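PDB 3F7W: putative fructosamine-3-kinase from Thermobifida fusca YX, which probably phosphorylates sugar-modified amines of the fructosamine type, as a kinase of the fructosamine kinase family. Local coordinates for residues 163-177 with 275-287. Sequence-based numbering, arbitrary orientation.
Sequences LTPGDVRLVEKVLDA and RTTLVDTARAALR
Arg275 and Asp167 meet through contrasting torsions: the arginine carries CG opposite its backbone N and runs extended out to NE, whereas Asp167 turns its carboxylate back beside its own backbone N (chi1 -65°), at the start of helix 165-176. The resulting salt bridge has Arg275 NE 2.8 Å from Asp167 OD2, on the syn side of the carboxylate. A second bond, from Arg275 NH2 to Asp167 OD1 at 2.9 Å, is bent and weak, and the carboxylate and guanidinium planes stand 46° apart. Asp167 OD2 also accepts the backbone N of Thr164 at 2.9 Å, from above the carboxylate plane, while Thr164 OG1 takes the N-H of Asp167. This reciprocal pair is a capping box, so one carboxylate both closes the first turn of its helix and binds the neighbouring helix, a double grip that would probably favour its charged form.

Helices 165-176 and 275-286 run roughly parallel, their axes 9.2 Å apart and crossing at 30°, in the helical part of a protein-kinase-like fold. Beyond the salt bridge the interface is mainly apolar. Leu170 enters as a knob into the hole formed by Val279, Ala282, Arg283 and Leu286; its CG rests 3.7 Å from Ala282 CB, and CD2 reaches across to Val279 CG1. The small side chain of Ala282 fits against Leu170, and the chains stay close on to Val174 and Leu286, whose CA atoms are nearest. There Val174 lays CG2 against Leu286 CG at 3.8 Å, while Leu286 CD1 packs crosswise against the CB and CD of Lys173. At the other end, Leu163 crosses Leu278 at about a right angle, their CD2 atoms 3.6 Å apart; both leucines also touch Leu264 of helix 251-270, and Leu163 reaches Leu154 and Ala157 of helix 141-159.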
loop_
_atom_site.group_PDB
_atom_site.type_symbol
_atom_site.label_atom_id
_atom_site.label_comp_id
_atom_site.label_asym_id
_atom_site.label_seq_id
_atom_site.Cartn_x
_atom_site.Cartn_y
_atom_site.Cartn_z
ATOM N N LEU A 163 -5.152 22.887 1.073
ATOM C CA LEU A 163 -6.346 22.882 0.237
ATOM C C LEU A 163 -7.242 24.047 0.651
ATOM O O LEU A 163 -7.339 24.370 1.838
ATOM C CB LEU A 163 -7.104 21.562 0.369
ATOM C CG LEU A 163 -6.435 20.276 -0.126
ATOM C CD1 LEU A 163 -7.340 19.079 0.098
ATOM C CD2 LEU A 163 -6.023 20.395 -1.606
ATOM N N THR A 164 -7.896 24.663 -0.336
ATOM C CA THR A 164 -8.781 25.819 -0.105
ATOM C C THR A 164 -10.196 25.344 0.222
ATOM O O THR A 164 -10.541 24.188 -0.041
ATOM C CB THR A 164 -8.899 26.696 -1.364
ATOM O OG1 THR A 164 -9.485 25.921 -2.420
ATOM C CG2 THR A 164 -7.531 27.219 -1.808
ATOM N N PRO A 165 -11.039 26.237 0.760
ATOM C CA PRO A 165 -12.442 25.843 0.968
ATOM C C PRO A 165 -13.168 25.365 -0.316
ATOM O O PRO A 165 -14.010 24.467 -0.256
ATOM C CB PRO A 165 -13.075 27.110 1.540
ATOM C CG PRO A 165 -11.918 27.875 2.141
ATOM C CD PRO A 165 -10.774 27.609 1.232
ATOM N N GLY A 166 -12.804 25.939 -1.456
ATOM C CA GLY A 166 -13.318 25.519 -2.770
ATOM C C GLY A 166 -12.855 24.125 -3.168
ATOM O O GLY A 166 -13.632 23.342 -3.702
ATOM N N ASP A 167 -11.590 23.820 -2.898
ATOM C CA ASP A 167 -11.056 22.451 -3.064
ATOM C C ASP A 167 -11.842 21.451 -2.227
ATOM O O ASP A 167 -12.264 20.419 -2.717
ATOM C CB ASP A 167 -9.599 22.370 -2.609
ATOM C CG ASP A 167 -8.653 23.200 -3.449
ATOM O OD1 ASP A 167 -8.982 23.582 -4.602
ATOM O OD2 ASP A 167 -7.554 23.475 -2.925
ATOM N N VAL A 168 -12.065 21.790 -0.962
ATOM C CA VAL A 168 -12.838 20.940 -0.053
ATOM C C VAL A 168 -14.261 20.727 -0.554
ATOM O O VAL A 168 -14.751 19.610 -0.573
ATOM C CB VAL A 168 -12.876 21.535 1.371
ATOM C CG1 VAL A 168 -13.903 20.789 2.255
ATOM C CG2 VAL A 168 -11.466 21.496 1.991
ATOM N N ARG A 169 -14.920 21.805 -0.971
ATOM C CA ARG A 169 -16.257 21.685 -1.543
ATOM C C ARG A 169 -16.290 20.799 -2.789
ATOM O O ARG A 169 -17.231 20.013 -2.960
ATOM C CB ARG A 169 -16.842 23.054 -1.821
ATOM C CG ARG A 169 -17.500 23.663 -0.580
ATOM C CD ARG A 169 -18.341 24.916 -0.900
ATOM N NE ARG A 169 -17.540 25.995 -1.486
ATOM C CZ ARG A 169 -16.813 26.883 -0.802
ATOM N NH1 ARG A 169 -16.757 26.856 0.533
ATOM N NH2 ARG A 169 -16.129 27.808 -1.467
ATOM N N LEU A 170 -15.261 20.909 -3.635
ATOM C CA LEU A 170 -15.140 20.060 -4.826
ATOM C C LEU A 170 -15.064 18.583 -4.446
ATOM O O LEU A 170 -15.765 17.742 -5.025
ATOM C CB LEU A 170 -13.914 20.459 -5.670
ATOM C CG LEU A 170 -13.484 19.462 -6.754
ATOM C CD1 LEU A 170 -14.644 19.158 -7.738
ATOM C CD2 LEU A 170 -12.225 19.941 -7.486
ATOM N N VAL A 171 -14.230 18.245 -3.466
ATOM C CA VAL A 171 -14.138 16.843 -3.048
ATOM C C VAL A 171 -15.456 16.402 -2.395
ATOM O O VAL A 171 -15.889 15.261 -2.556
ATOM C CB VAL A 171 -12.914 16.568 -2.126
ATOM C CG1 VAL A 171 -12.942 15.106 -1.592
ATOM C CG2 VAL A 171 -11.628 16.846 -2.885
ATOM N N GLU A 172 -16.101 17.307 -1.679
ATOM C CA GLU A 172 -17.386 16.986 -1.044
ATOM C C GLU A 172 -18.500 16.708 -2.064
ATOM O O GLU A 172 -19.392 15.919 -1.786
ATOM C CB GLU A 172 -17.799 18.103 -0.086
ATOM C CG GLU A 172 -16.981 18.088 1.185
ATOM C CD GLU A 172 -17.297 19.220 2.137
ATOM O OE1 GLU A 172 -17.712 20.304 1.682
ATOM O OE2 GLU A 172 -17.095 19.024 3.356
ATOM N N LYS A 173 -18.440 17.358 -3.231
ATOM C CA LYS A 173 -19.341 17.039 -4.354
ATOM C C LYS A 173 -19.214 15.586 -4.804
ATOM O O LYS A 173 -20.220 14.916 -5.065
ATOM C CB LYS A 173 -19.076 17.955 -5.554
ATOM C CG LYS A 173 -19.685 19.308 -5.419
ATOM C CD LYS A 173 -19.446 20.178 -6.649
ATOM C CE LYS A 173 -20.375 21.394 -6.634
ATOM N NZ LYS A 173 -19.660 22.610 -7.073
ATOM N N VAL A 174 -17.978 15.084 -4.878
ATOM C CA VAL A 174 -17.764 13.709 -5.258
ATOM C C VAL A 174 -18.404 12.785 -4.230
ATOM O O VAL A 174 -19.094 11.835 -4.598
ATOM C CB VAL A 174 -16.252 13.377 -5.393
ATOM C CG1 VAL A 174 -16.054 11.889 -5.729
ATOM C CG2 VAL A 174 -15.605 14.270 -6.456
ATOM N N LEU A 175 -18.156 13.062 -2.948
ATOM C CA LEU A 175 -18.694 12.247 -1.862
ATOM C C LEU A 175 -20.229 12.232 -1.889
ATOM O O LEU A 175 -20.857 11.182 -1.702
ATOM C CB LEU A 175 -18.166 12.738 -0.502
ATOM C CG LEU A 175 -16.657 12.544 -0.287
ATOM C CD1 LEU A 175 -16.246 13.063 1.085
ATOM C CD2 LEU A 175 -16.252 11.078 -0.505
ATOM N N ASP A 176 -20.820 13.380 -2.173
ATOM C CA ASP A 176 -22.277 13.483 -2.241
ATOM C C ASP A 176 -22.845 12.678 -3.406
ATOM O O ASP A 176 -24.017 12.289 -3.360
ATOM C CB ASP A 176 -22.713 14.946 -2.354
ATOM C CG ASP A 176 -22.502 15.732 -1.062
ATOM O OD1 ASP A 176 -22.205 15.129 0.001
ATOM O OD2 ASP A 176 -22.643 16.975 -1.114
ATOM N N ALA A 177 -22.021 12.446 -4.438
ATOM C CA ALA A 177 -22.415 11.708 -5.647
ATOM C C ALA A 177 -21.938 10.258 -5.611
ATOM O O ALA A 177 -22.131 9.495 -6.563
ATOM C CB ALA A 177 -21.879 12.428 -6.888
ATOM N N ARG A 275 -1.548 19.215 -5.173
ATOM C CA ARG A 275 -2.856 19.861 -5.148
ATOM C C ARG A 275 -3.547 19.889 -6.504
ATOM O O ARG A 275 -4.714 19.497 -6.617
ATOM C CB ARG A 275 -2.758 21.285 -4.594
ATOM C CG ARG A 275 -4.098 22.018 -4.606
ATOM C CD ARG A 275 -4.000 23.476 -4.225
ATOM N NE ARG A 275 -5.284 24.134 -4.455
ATOM C CZ ARG A 275 -5.680 24.644 -5.621
ATOM N NH1 ARG A 275 -4.886 24.629 -6.685
ATOM N NH2 ARG A 275 -6.883 25.187 -5.723
ATOM N N THR A 276 -2.874 20.394 -7.536
ATOM C CA THR A 276 -3.567 20.511 -8.819
ATOM C C THR A 276 -4.002 19.123 -9.343
ATOM O O THR A 276 -5.093 18.980 -9.900
ATOM C CB THR A 276 -2.770 21.312 -9.877
ATOM O OG1 THR A 276 -1.547 20.636 -10.155
ATOM C CG2 THR A 276 -2.465 22.708 -9.360
ATOM N N THR A 277 -3.188 18.100 -9.118
ATOM C CA THR A 277 -3.570 16.741 -9.553
ATOM C C THR A 277 -4.823 16.279 -8.787
ATOM O O THR A 277 -5.759 15.700 -9.359
ATOM C CB THR A 277 -2.449 15.725 -9.336
ATOM O OG1 THR A 277 -1.262 16.172 -10.001
ATOM C CG2 THR A 277 -2.864 14.342 -9.884
ATOM N N LEU A 278 -4.834 16.536 -7.488
ATOM C CA LEU A 278 -6.025 16.234 -6.687
ATOM C C LEU A 278 -7.259 16.920 -7.277
ATOM O O LEU A 278 -8.297 16.282 -7.489
ATOM C CB LEU A 278 -5.806 16.660 -5.229
ATOM C CG LEU A 278 -7.041 16.504 -4.336
ATOM C CD1 LEU A 278 -7.506 15.055 -4.254
ATOM C CD2 LEU A 278 -6.783 17.100 -2.975
ATOM N N VAL A 279 -7.152 18.224 -7.552
ATOM C CA VAL A 279 -8.287 18.978 -8.070
ATOM C C VAL A 279 -8.738 18.416 -9.408
ATOM O O VAL A 279 -9.923 18.183 -9.619
ATOM C CB VAL A 279 -7.990 20.493 -8.196
ATOM C CG1 VAL A 279 -9.139 21.225 -8.940
ATOM C CG2 VAL A 279 -7.746 21.085 -6.803
ATOM N N ASP A 280 -7.779 18.180 -10.296
ATOM C CA ASP A 280 -8.083 17.690 -11.638
ATOM C C ASP A 280 -8.767 16.320 -11.566
ATOM O O ASP A 280 -9.678 16.026 -12.341
ATOM C CB ASP A 280 -6.801 17.573 -12.455
ATOM C CG ASP A 280 -6.202 18.933 -12.837
ATOM O OD1 ASP A 280 -6.864 19.978 -12.647
ATOM O OD2 ASP A 280 -5.044 18.942 -13.310
ATOM N N THR A 281 -8.292 15.482 -10.639
ATOM C CA THR A 281 -8.810 14.106 -10.484
ATOM C C THR A 281 -10.249 14.103 -9.906
ATOM O O THR A 281 -11.106 13.312 -10.327
ATOM C CB THR A 281 -7.814 13.247 -9.647
ATOM O OG1 THR A 281 -6.524 13.275 -10.275
ATOM C CG2 THR A 281 -8.266 11.788 -9.514
ATOM N N ALA A 282 -10.496 14.986 -8.938
ATOM C CA ALA A 282 -11.827 15.200 -8.385
ATOM C C ALA A 282 -12.785 15.646 -9.484
ATOM O O ALA A 282 -13.873 15.097 -9.627
ATOM C CB ALA A 282 -11.778 16.245 -7.265
ATOM N N ARG A 283 -12.379 16.642 -10.274
ATOM C CA ARG A 283 -13.194 17.060 -11.417
ATOM C C ARG A 283 -13.503 15.914 -12.380
ATOM O O ARG A 283 -14.638 15.769 -12.844
ATOM C CB ARG A 283 -12.508 18.197 -12.168
ATOM C CG ARG A 283 -12.646 19.491 -11.438
ATOM C CD ARG A 283 -11.790 20.572 -12.011
ATOM N NE ARG A 283 -12.161 21.827 -11.375
ATOM C CZ ARG A 283 -11.364 22.884 -11.270
ATOM N NH1 ARG A 283 -10.130 22.871 -11.780
ATOM N NH2 ARG A 283 -11.810 23.974 -10.655
ATOM N N ALA A 284 -12.483 15.113 -12.668
ATOM C CA ALA A 284 -12.624 13.963 -13.551
ATOM C C ALA A 284 -13.580 12.904 -12.980
ATOM O O ALA A 284 -14.425 12.369 -13.702
ATOM C CB ALA A 284 -11.241 13.353 -13.861
ATOM N N ALA A 285 -13.431 12.590 -11.695
ATOM C CA ALA A 285 -14.359 11.694 -11.009
ATOM C C ALA A 285 -15.810 12.184 -11.135
ATOM O O ALA A 285 -16.735 11.402 -11.389
ATOM C CB ALA A 285 -13.972 11.551 -9.531
ATOM N N LEU A 286 -16.018 13.479 -10.944
ATOM C CA LEU A 286 -17.388 14.022 -10.993
ATOM C C LEU A 286 -18.058 13.818 -12.340
ATOM O O LEU A 286 -19.265 13.605 -12.410
ATOM C CB LEU A 286 -17.415 15.507 -10.655
ATOM C CG LEU A 286 -17.687 15.892 -9.209
ATOM C CD1 LEU A 286 -17.975 17.399 -9.155
ATOM C CD2 LEU A 286 -18.855 15.099 -8.639
ATOM N N ARG A 287 -17.281 13.904 -13.410
ATOM C CA ARG A 287 -17.847 13.831 -14.742
ATOM C C ARG A 287 -17.718 12.427 -15.326
ATOM O O ARG A 287 -18.009 12.230 -16.499
ATOM C CB ARG A 287 -17.178 14.866 -15.652
ATOM C CG ARG A 287 -15.765 14.533 -16.038
ATOM C CD ARG A 287 -15.150 15.621 -16.887
ATOM N NE ARG A 287 -13.730 15.349 -17.101
ATOM C CZ ARG A 287 -12.719 16.088 -16.644
ATOM N NH1 ARG A 287 -12.926 17.211 -15.956
ATOM N NH2 ARG A 287 -11.481 15.711 -16.917
#